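Local coordinates for protein RmpA (Streptococcus mutans, PDB 3BJV) that probably serves as the IIA component of an ascorbate-specific phosphotransferase system, handing on phosphate as the substrate is taken up across the membrane, at residues A[12-16]-A[136-142]; A[37-43]-A[73-79]; A[56-62]-A[91-97]. One frame throughout, in Å; residues are numbered along the deposited sequence.

In this three-layer alpha/beta sandwich one long-range contact encloses two others, which cross. From the N terminus, 12-16 enters the sheet, 37-43 joins two helices, and 56-62 leads to strand 63-65. Returning to 37-43, 73-79 closes the first loop as interaction 2. Then 91-97 closes interaction 3 with 56-62; because 56-62 lies between the ends of interaction 2, these two cross. Last, 136-142 comes back to 12-16, and interaction 1 encompasses both. Their centres stand 22 to 23 Å apart, and no two of the contacts touch. Interaction 1 ties helix 138-147 to the sheet, interaction 2 joins two connecting segments, and interaction 3 fits a loop against a beta hairpin.

Interaction 1: residues A[12-16]-A[136-142]; sequences SIRLG and KTPEEVL
Ile13 lies opposite Pro138 and Leu15 opposite Lys136 where strand 13-15 meets the start of helix 138-142, a helix-on-sheet contact within the alpha/beta sandwich. The two axes come within 9.2 Å at a crossing angle of 114°, so the first helical turn runs across the strand instead of following it. Strands present every second residue to a covering helix, and here Ile13 and Leu15 face it while Arg14 turns to the other side, where it forms a salt bridge with Glu35.

The delta methyl of Ile13 does most of the work on its side. CG1 is anti to the carbonyl carbon (chi1 -63°), and from there CD1 reaches Pro138 CB at 4.0 Å and Val141 CG1 at 4.1 Å. Leu15 uses both branches: CD2 slides past Val141, meeting its CG2 at 3.9 Å, and CD1 reaches the backbone just before the helix.

That helix start has its own polar closure. Thr137 is the N-cap residue, and its OG1 hydrogen-bonds Glu140 OE2 from above the carboxylate plane. Across the contact the side chains meet through carbon, and the closest approach is Leu15 CD1 to Lys136 C of the peptide before the helix, 3.4 Å.

Interaction 2: residues A[37-43]-A[73-79]; sequences GAVKPEY and AGVQRDA
Val39 and Val75 form a single antiparallel beta bridge, a non-hydrogen-bonded pair, between the connection that follows helix 22-36 and the loop before strand 79-85. The case illustrates how two largely irregular segments can be joined by very few backbone bonds. On one flank of the bridge Lys40 N donates to Gly74 O at 2.6 Å, almost straight at 170°. On the other, Ala38 O is gripped twice, by Gln76 N at 2.9 Å and by Arg77 N at 3.0 Å; the second donor lies in the carbonyl plane on a lone pair, the first is tilted from it. Two successive N-H groups on one carbonyl are the pattern of a classic beta bulge. Just upstream, Gly37 ends helix 22-36 in a Schellman motif.

Tyr43 runs alongside the bridge. Its CB begins 3.8 Å from Ala73 O, and with CG anti to the backbone N (chi1 -162°) the ring lies beside Val75, both side chains pointing the same way. CG passes the same carbonyl, and CD1 has Ala73 O at the ring edge, in plane, at 3.5 Å. Further out, CE1 packs on Val75 CG2 at 3.4 Å, and CZ stays beside that methyl. At the tip OH is hydrogen-bonded to Leu103 O and Ala69 N, which fix the ring's far end. Val39 CG1 covers one face, offset toward the rim.

On the solvent side the Lys40 and Gln76 side chains cross at about a right angle, Lys40 CG lying 3.8 Å from Gln76 NE2. Toward the interior, near helix 3-10, the contact closes methyl to methyl, with Ala38 CB only 3.5 Å from Ala79 CB.

Interaction 3: residues A[56-62]-A[91-97]; sequences PYYILMP and FTDGKEV
Unusually, the carboxylate of Asp93 packs on a proline ring: Pro56 CG lies 3.4 Å from Asp93 OD2 and close to Asp93 OD1 as well, while the ring's CD touches Thr92 OG1. The contact thus illustrates how carbon can pack against a carboxylate whose hydrogen bond lies within its own turn. The acid finds its bonding partner in its own segment, since OD1 accepts from Lys95 N at 3.2 Å, met from well above the carboxylate plane. This Asx turn settles the position of the group that Pro56 rests on.

Ile59 fills the middle. Its CD1 meets Phe91 CG at 3.8 Å and Val97 CG2 at 4.1 Å, whereas CG2, the other branch, lies 3.8 Å from Lys95 CD. The lysine slides past the isoleucine in the opposite direction, and the bends at chi3 (137°) and chi4 (-60°) bring its NZ to 4.0 Å from Pro62 CG. At the inner end the Tyr58 and Phe91 side chains cross at about a right angle and meet edge to edge, Tyr58 OH being 3.5 Å from Phe91 CE2; the hydroxyl is hydrogen-bonded to Thr51 OG1. Trp22 meets the Phe91 ring from helix 22-36. At the outer end Pro152 and Gly156 of the second subunit pack on Pro62 and Lys95, respectively, so the contact borders the dimer interface.

Segment 91-97 bends through a type I turn, Phe91 to Gly94, with Gly94 at positive phi, and Phe91 N bonds Lys95 O at 2.7 Å. Linking strand 88-90 to its antiparallel partner 96-104, this is the arrangement of a beta hairpin closed by a type I turn with a G1 bulge.

Interaction 1: residues A[12-16]-A[136-142]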
loop_
_atom_site.group_PDB
_atom_site.type_symbol
_atom_site.label_atom_id
_atom_site.label_comp_id
_atom_site.label_asym_id
_atom_site.label_seq_id
_atom_site.Cartn_x
_atom_site.Cartn_y
_atom_site.Cartn_z
ATOM N N SER A 12 -19.425 2.408 -10.858
ATOM C CA SER A 12 -19.032 3.129 -9.694
ATOM C C SER A 12 -18.109 4.303 -9.983
ATOM O O SER A 12 -17.439 4.791 -9.060
ATOM C CB SER A 12 -18.385 2.164 -8.745
ATOM O OG SER A 12 -17.325 1.557 -9.435
ATOM N N ILE A 13 -18.048 4.750 -11.236
ATOM C CA ILE A 13 -17.414 6.025 -11.558
ATOM C C ILE A 13 -18.487 7.113 -11.636
ATOM O O ILE A 13 -19.381 7.026 -12.488
ATOM C CB ILE A 13 -16.720 6.037 -12.919
ATOM C CG1 ILE A 13 -15.575 5.030 -12.958
ATOM C CG2 ILE A 13 -16.222 7.452 -13.178
ATOM C CD1 ILE A 13 -14.990 4.873 -14.306
ATOM N N ARG A 14 -18.432 8.100 -10.733
ATOM C CA ARG A 14 -19.447 9.150 -10.627
ATOM C C ARG A 14 -18.660 10.443 -10.581
ATOM O O ARG A 14 -17.912 10.661 -9.665
ATOM C CB ARG A 14 -20.287 8.964 -9.350
ATOM C CG ARG A 14 -20.922 7.539 -9.105
ATOM C CD ARG A 14 -22.005 7.083 -10.172
ATOM N NE ARG A 14 -22.567 5.749 -9.864
ATOM C CZ ARG A 14 -23.648 5.504 -9.123
ATOM N NH1 ARG A 14 -24.022 4.247 -8.892
ATOM N NH2 ARG A 14 -24.362 6.492 -8.603
ATOM N N LEU A 15 -18.785 11.300 -11.582
ATOM C CA LEU A 15 -17.905 12.449 -11.679
ATOM C C LEU A 15 -18.590 13.784 -11.468
ATOM O O LEU A 15 -19.827 13.892 -11.654
ATOM C CB LEU A 15 -17.274 12.441 -13.062
ATOM C CG LEU A 15 -16.534 11.208 -13.501
ATOM C CD1 LEU A 15 -16.394 11.356 -14.993
ATOM C CD2 LEU A 15 -15.139 11.090 -12.856
ATOM N N GLY A 16 -17.787 14.803 -11.117
ATOM C CA GLY A 16 -18.282 16.171 -10.951
ATOM C C GLY A 16 -19.342 16.377 -9.858
ATOM O O GLY A 16 -20.328 17.131 -10.036
ATOM N N LYS A 136 -15.117 14.005 -17.803
ATOM C CA LYS A 136 -16.567 14.184 -17.908
ATOM C C LYS A 136 -17.336 12.859 -17.942
ATOM O O LYS A 136 -18.458 12.790 -17.482
ATOM C CB LYS A 136 -16.877 14.905 -19.204
ATOM C CG LYS A 136 -17.083 16.396 -19.093
ATOM C CD LYS A 136 -15.883 17.231 -19.604
ATOM C CE LYS A 136 -15.822 18.597 -18.824
ATOM N NZ LYS A 136 -14.596 19.394 -19.101
ATOM N N THR A 137 -16.744 11.807 -18.499
ATOM C CA THR A 137 -17.437 10.560 -18.716
ATOM C C THR A 137 -16.595 9.435 -18.189
ATOM O O THR A 137 -15.361 9.552 -18.159
ATOM C CB THR A 137 -17.694 10.291 -20.234
ATOM O OG1 THR A 137 -16.431 10.228 -20.919
ATOM C CG2 THR A 137 -18.568 11.392 -20.849
ATOM N N PRO A 138 -17.248 8.341 -17.744
ATOM C CA PRO A 138 -16.500 7.170 -17.312
ATOM C C PRO A 138 -15.469 6.687 -18.325
ATOM O O PRO A 138 -14.384 6.231 -17.924
ATOM C CB PRO A 138 -17.612 6.091 -17.090
ATOM C CG PRO A 138 -18.861 6.881 -16.777
ATOM C CD PRO A 138 -18.709 8.213 -17.512
ATOM N N GLU A 139 -15.796 6.714 -19.612
ATOM C CA GLU A 139 -14.859 6.327 -20.681
ATOM C C GLU A 139 -13.515 7.067 -20.656
ATOM O O GLU A 139 -12.474 6.484 -20.922
ATOM C CB GLU A 139 -15.511 6.472 -22.074
ATOM C CG GLU A 139 -16.524 5.379 -22.464
ATOM C CD GLU A 139 -17.668 5.176 -21.436
ATOM O OE1 GLU A 139 -18.420 6.142 -21.130
ATOM O OE2 GLU A 139 -17.819 4.028 -20.939
ATOM N N GLU A 140 -13.542 8.337 -20.299
ATOM C CA GLU A 140 -12.312 9.127 -20.124
ATOM C C GLU A 140 -11.406 8.654 -19.019
ATOM O O GLU A 140 -10.193 8.624 -19.221
ATOM C CB GLU A 140 -12.634 10.618 -19.916
ATOM C CG GLU A 140 -13.054 11.253 -21.178
ATOM C CD GLU A 140 -13.624 12.655 -20.996
ATOM O OE1 GLU A 140 -13.014 13.517 -20.324
ATOM O OE2 GLU A 140 -14.690 12.894 -21.589
ATOM N N VAL A 141 -12.000 8.317 -17.860
ATOM C CA VAL A 141 -11.288 7.788 -16.732
ATOM C C VAL A 141 -10.668 6.450 -17.072
ATOM O O VAL A 141 -9.520 6.194 -16.727
ATOM C CB VAL A 141 -12.192 7.625 -15.440
ATOM C CG1 VAL A 141 -11.437 6.821 -14.329
ATOM C CG2 VAL A 141 -12.588 8.926 -14.901
ATOM N N LEU A 142 -11.450 5.590 -17.702
ATOM C CA LEU A 142 -10.963 4.274 -18.164
ATOM C C LEU A 142 -9.843 4.421 -19.202
ATOM O O LEU A 142 -8.890 3.649 -19.175
ATOM C CB LEU A 142 -12.088 3.449 -18.766
ATOM C CG LEU A 142 -13.249 3.050 -17.888
ATOM C CD1 LEU A 142 -14.344 2.515 -18.782
ATOM C CD2 LEU A 142 -12.811 2.004 -16.887
#

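Interaction 2: residues A[37-43]-A[73-79]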
loop_
_atom_site.group_PDB
_atom_site.type_symbol
_atom_site.label_atom_id
_atom_site.label_comp_id
_atom_site.label_asym_id
_atom_site.label_seq_id
_atom_site.Cartn_x
_atom_site.Cartn_y
_atom_site.Cartn_z
ATOM N N GLY A 37 -24.115 -3.989 -4.360
ATOM C CA GLY A 37 -23.936 -5.167 -3.485
ATOM C C GLY A 37 -22.478 -5.611 -3.259
ATOM O O GLY A 37 -22.225 -6.646 -2.664
ATOM N N ALA A 38 -21.495 -4.807 -3.674
ATOM C CA ALA A 38 -20.104 -5.089 -3.319
ATOM C C ALA A 38 -19.889 -5.013 -1.815
ATOM O O ALA A 38 -19.147 -5.812 -1.267
ATOM C CB ALA A 38 -19.159 -4.181 -4.044
ATOM N N VAL A 39 -20.535 -4.061 -1.146
ATOM C CA VAL A 39 -20.422 -3.952 0.294
ATOM C C VAL A 39 -21.809 -3.899 0.957
ATOM O O VAL A 39 -22.774 -3.508 0.313
ATOM C CB VAL A 39 -19.581 -2.729 0.761
ATOM C CG1 VAL A 39 -18.181 -2.841 0.305
ATOM C CG2 VAL A 39 -20.206 -1.362 0.304
ATOM N N LYS A 40 -21.890 -4.315 2.226
ATOM C CA LYS A 40 -23.094 -4.093 3.025
ATOM C C LYS A 40 -23.181 -2.604 3.380
ATOM O O LYS A 40 -22.169 -1.906 3.326
ATOM C CB LYS A 40 -23.069 -4.944 4.289
ATOM C CG LYS A 40 -23.289 -6.451 4.035
ATOM C CD LYS A 40 -23.243 -7.238 5.352
ATOM C CE LYS A 40 -23.078 -8.773 5.113
ATOM N NZ LYS A 40 -23.126 -9.658 6.376
ATOM N N PRO A 41 -24.383 -2.110 3.710
ATOM C CA PRO A 41 -24.594 -0.732 4.162
ATOM C C PRO A 41 -23.692 -0.259 5.330
ATOM O O PRO A 41 -23.360 0.910 5.373
ATOM C CB PRO A 41 -26.074 -0.739 4.596
ATOM C CG PRO A 41 -26.684 -1.769 3.761
ATOM C CD PRO A 41 -25.658 -2.845 3.600
ATOM N N GLU A 42 -23.319 -1.157 6.245
ATOM C CA GLU A 42 -22.566 -0.844 7.420
ATOM C C GLU A 42 -21.172 -0.395 7.095
ATOM O O GLU A 42 -20.534 0.170 7.950
ATOM C CB GLU A 42 -22.424 -2.091 8.319
ATOM C CG GLU A 42 -21.657 -3.256 7.661
ATOM C CD GLU A 42 -21.662 -4.548 8.480
ATOM O OE1 GLU A 42 -21.254 -4.521 9.683
ATOM O OE2 GLU A 42 -22.094 -5.602 7.912
ATOM N N TYR A 43 -20.690 -0.703 5.896
ATOM C CA TYR A 43 -19.334 -0.356 5.446
ATOM C C TYR A 43 -19.075 1.137 5.534
ATOM O O TYR A 43 -18.029 1.566 5.954
ATOM C CB TYR A 43 -19.090 -0.826 3.992
ATOM C CG TYR A 43 -17.616 -0.909 3.594
ATOM C CD1 TYR A 43 -16.721 -1.752 4.273
ATOM C CD2 TYR A 43 -17.116 -0.135 2.554
ATOM C CE1 TYR A 43 -15.369 -1.816 3.909
ATOM C CE2 TYR A 43 -15.793 -0.212 2.172
ATOM C CZ TYR A 43 -14.926 -1.036 2.856
ATOM O OH TYR A 43 -13.628 -1.093 2.443
ATOM N N ALA A 73 -15.987 -5.565 8.230
ATOM C CA ALA A 73 -17.023 -4.516 8.287
ATOM C C ALA A 73 -17.980 -4.495 7.050
ATOM O O ALA A 73 -18.498 -3.477 6.692
ATOM C CB ALA A 73 -16.360 -3.140 8.504
ATOM N N GLY A 74 -18.199 -5.626 6.399
ATOM C CA GLY A 74 -19.267 -5.737 5.401
ATOM C C GLY A 74 -18.875 -5.760 3.931
ATOM O O GLY A 74 -19.726 -5.458 3.067
ATOM N N VAL A 75 -17.649 -6.150 3.616
ATOM C CA VAL A 75 -17.295 -6.395 2.243
ATOM C C VAL A 75 -17.822 -7.786 1.832
ATOM O O VAL A 75 -17.541 -8.758 2.535
ATOM C CB VAL A 75 -15.748 -6.278 1.998
ATOM C CG1 VAL A 75 -15.371 -6.636 0.523
ATOM C CG2 VAL A 75 -15.219 -4.847 2.417
ATOM N N GLN A 76 -18.595 -7.842 0.729
ATOM C CA GLN A 76 -19.074 -9.052 0.087
ATOM C C GLN A 76 -18.156 -9.435 -1.012
ATOM O O GLN A 76 -17.897 -10.588 -1.244
ATOM C CB GLN A 76 -20.423 -8.843 -0.593
ATOM C CG GLN A 76 -21.491 -8.122 0.242
ATOM C CD GLN A 76 -22.264 -9.061 1.090
ATOM O OE1 GLN A 76 -21.687 -9.955 1.737
ATOM N NE2 GLN A 76 -23.588 -8.887 1.114
ATOM N N ARG A 77 -17.703 -8.453 -1.759
ATOM C CA ARG A 77 -16.779 -8.772 -2.819
ATOM C C ARG A 77 -15.849 -7.600 -3.124
ATOM O O ARG A 77 -16.133 -6.455 -2.730
ATOM C CB ARG A 77 -17.549 -9.236 -4.063
ATOM C CG ARG A 77 -18.400 -8.186 -4.668
ATOM C CD ARG A 77 -19.001 -8.733 -5.936
ATOM N NE ARG A 77 -19.257 -7.640 -6.875
ATOM C CZ ARG A 77 -20.463 -7.110 -7.057
ATOM N NH1 ARG A 77 -21.524 -7.603 -6.359
ATOM N NH2 ARG A 77 -20.604 -6.119 -7.950
ATOM N N ASP A 78 -14.737 -7.929 -3.796
ATOM C CA ASP A 78 -13.667 -6.954 -4.142
ATOM C C ASP A 78 -14.215 -5.921 -5.147
ATOM O O ASP A 78 -14.862 -6.283 -6.093
ATOM C CB ASP A 78 -12.450 -7.672 -4.739
ATOM C CG ASP A 78 -11.721 -8.479 -3.737
ATOM O OD1 ASP A 78 -11.242 -7.942 -2.694
ATOM O OD2 ASP A 78 -11.638 -9.687 -3.967
ATOM N N ALA A 79 -14.018 -4.642 -4.910
ATOM C CA ALA A 79 -14.584 -3.623 -5.837
ATOM C C ALA A 79 -13.961 -2.318 -5.528
ATOM O O ALA A 79 -13.345 -2.179 -4.463
ATOM C CB ALA A 79 -16.111 -3.530 -5.707
#

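Interaction 3: residues A[56-62]-A[91-97]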
loop_
_atom_site.group_PDB
_atom_site.type_symbol
_atom_site.label_atom_id
_atom_site.label_comp_id
_atom_site.label_asym_id
_atom_site.label_seq_id
_atom_site.Cartn_x
_atom_site.Cartn_y
_atom_site.Cartn_z
ATOM N N PRO A 56 -7.846 10.188 9.273
ATOM C CA PRO A 56 -7.814 9.596 7.931
ATOM C C PRO A 56 -6.650 8.644 7.866
ATOM O O PRO A 56 -5.555 9.016 8.198
ATOM C CB PRO A 56 -7.519 10.799 7.009
ATOM C CG PRO A 56 -7.905 12.044 7.795
ATOM C CD PRO A 56 -7.683 11.659 9.268
ATOM N N TYR A 57 -6.861 7.410 7.470
ATOM C CA TYR A 57 -5.738 6.479 7.331
ATOM C C TYR A 57 -5.577 6.100 5.838
ATOM O O TYR A 57 -5.061 5.038 5.526
ATOM C CB TYR A 57 -5.919 5.230 8.260
ATOM C CG TYR A 57 -7.330 4.660 8.201
ATOM C CD1 TYR A 57 -7.643 3.576 7.369
ATOM C CD2 TYR A 57 -8.381 5.279 8.914
ATOM C CE1 TYR A 57 -8.955 3.074 7.297
ATOM C CE2 TYR A 57 -9.686 4.812 8.807
ATOM C CZ TYR A 57 -9.959 3.703 7.992
ATOM O OH TYR A 57 -11.267 3.288 7.886
ATOM N N TYR A 58 -5.991 6.978 4.910
ATOM C CA TYR A 58 -6.070 6.564 3.485
ATOM C C TYR A 58 -5.814 7.680 2.504
ATOM O O TYR A 58 -6.162 7.612 1.348
ATOM C CB TYR A 58 -7.416 5.906 3.215
ATOM C CG TYR A 58 -8.583 6.646 3.894
ATOM C CD1 TYR A 58 -9.063 7.895 3.397
ATOM C CD2 TYR A 58 -9.209 6.102 5.005
ATOM C CE1 TYR A 58 -10.147 8.565 4.004
ATOM C CE2 TYR A 58 -10.282 6.768 5.623
ATOM C CZ TYR A 58 -10.747 7.985 5.133
ATOM O OH TYR A 58 -11.806 8.607 5.801
ATOM N N ILE A 59 -5.175 8.727 2.953
ATOM C CA ILE A 59 -4.887 9.824 2.067
ATOM C C ILE A 59 -3.457 9.614 1.614
ATOM O O ILE A 59 -2.545 10.168 2.211
ATOM C CB ILE A 59 -5.140 11.204 2.774
ATOM C CG1 ILE A 59 -6.634 11.323 3.160
ATOM C CG2 ILE A 59 -4.737 12.348 1.863
ATOM C CD1 ILE A 59 -7.027 12.492 3.962
ATOM N N LEU A 60 -3.279 8.810 0.555
ATOM C CA LEU A 60 -1.942 8.391 0.094
ATOM C C LEU A 60 -1.008 9.476 -0.383
ATOM O O LEU A 60 0.200 9.414 -0.142
ATOM C CB LEU A 60 -2.011 7.331 -1.005
ATOM C CG LEU A 60 -2.111 5.874 -0.544
ATOM C CD1 LEU A 60 -1.621 4.994 -1.676
ATOM C CD2 LEU A 60 -1.421 5.541 0.828
ATOM N N MET A 61 -1.575 10.445 -1.082
ATOM C CA MET A 61 -0.842 11.590 -1.572
ATOM C C MET A 61 -1.832 12.727 -1.572
ATOM O O MET A 61 -3.029 12.473 -1.550
ATOM C CB MET A 61 -0.266 11.322 -2.972
ATOM C CG MET A 61 -1.237 10.827 -4.077
ATOM S SD MET A 61 -0.414 10.634 -5.744
ATOM C CE MET A 61 -0.660 12.251 -6.526
ATOM N N PRO A 62 -1.344 13.993 -1.591
ATOM C CA PRO A 62 -2.316 15.099 -1.480
ATOM C C PRO A 62 -3.260 15.173 -2.675
ATOM O O PRO A 62 -2.850 14.825 -3.766
ATOM C CB PRO A 62 -1.425 16.353 -1.349
ATOM C CG PRO A 62 -0.069 15.811 -0.912
ATOM C CD PRO A 62 0.038 14.506 -1.692
ATOM N N PHE A 91 -10.197 17.108 5.092
ATOM C CA PHE A 91 -10.311 16.041 6.110
ATOM C C PHE A 91 -9.800 16.479 7.501
ATOM O O PHE A 91 -9.230 17.561 7.636
ATOM C CB PHE A 91 -9.613 14.754 5.636
ATOM C CG PHE A 91 -10.482 13.891 4.760
ATOM C CD1 PHE A 91 -10.845 14.308 3.473
ATOM C CD2 PHE A 91 -10.984 12.682 5.234
ATOM C CE1 PHE A 91 -11.681 13.500 2.658
ATOM C CE2 PHE A 91 -11.793 11.871 4.437
ATOM C CZ PHE A 91 -12.151 12.278 3.146
ATOM N N THR A 92 -9.996 15.666 8.534
ATOM C CA THR A 92 -9.750 16.134 9.924
ATOM C C THR A 92 -8.283 16.480 10.225
ATOM O O THR A 92 -8.025 17.281 11.138
ATOM C CB THR A 92 -10.341 15.192 11.042
ATOM O OG1 THR A 92 -10.152 13.806 10.700
ATOM C CG2 THR A 92 -11.814 15.442 11.236
ATOM N N ASP A 93 -7.343 15.920 9.455
ATOM C CA ASP A 93 -5.895 16.171 9.646
ATOM C C ASP A 93 -5.337 17.389 8.885
ATOM O O ASP A 93 -4.098 17.525 8.752
ATOM C CB ASP A 93 -5.071 14.918 9.272
ATOM C CG ASP A 93 -5.389 14.411 7.888
ATOM O OD1 ASP A 93 -6.211 15.056 7.184
ATOM O OD2 ASP A 93 -4.829 13.366 7.491
ATOM N N GLY A 94 -6.254 18.217 8.360
ATOM C CA GLY A 94 -5.939 19.381 7.512
ATOM C C GLY A 94 -5.720 19.071 6.042
ATOM O O GLY A 94 -5.359 19.937 5.267
ATOM N N LYS A 95 -5.906 17.819 5.641
ATOM C CA LYS A 95 -5.592 17.434 4.263
ATOM C C LYS A 95 -6.767 17.677 3.308
ATOM O O LYS A 95 -7.928 17.368 3.607
ATOM C CB LYS A 95 -5.094 16.004 4.224
ATOM C CG LYS A 95 -3.648 15.860 4.663
ATOM C CD LYS A 95 -3.182 14.381 4.683
ATOM C CE LYS A 95 -1.748 14.201 4.083
ATOM N NZ LYS A 95 -1.589 14.654 2.598
ATOM N N GLU A 96 -6.467 18.305 2.180
ATOM C CA GLU A 96 -7.480 18.553 1.152
ATOM C C GLU A 96 -7.619 17.405 0.140
ATOM O O GLU A 96 -6.616 16.778 -0.223
ATOM C CB GLU A 96 -7.245 19.883 0.482
ATOM C CG GLU A 96 -7.846 21.027 1.304
ATOM C CD GLU A 96 -7.651 22.383 0.636
ATOM O OE1 GLU A 96 -8.663 23.012 0.200
ATOM O OE2 GLU A 96 -6.482 22.792 0.518
ATOM N N VAL A 97 -8.861 17.103 -0.250
ATOM C CA VAL A 97 -9.158 15.986 -1.155
ATOM C C VAL A 97 -10.111 16.410 -2.209
ATOM O O VAL A 97 -11.103 17.063 -1.914
ATOM C CB VAL A 97 -9.769 14.717 -0.418
ATOM C CG1 VAL A 97 -10.169 13.663 -1.408
ATOM C CG2 VAL A 97 -8.732 14.160 0.598
#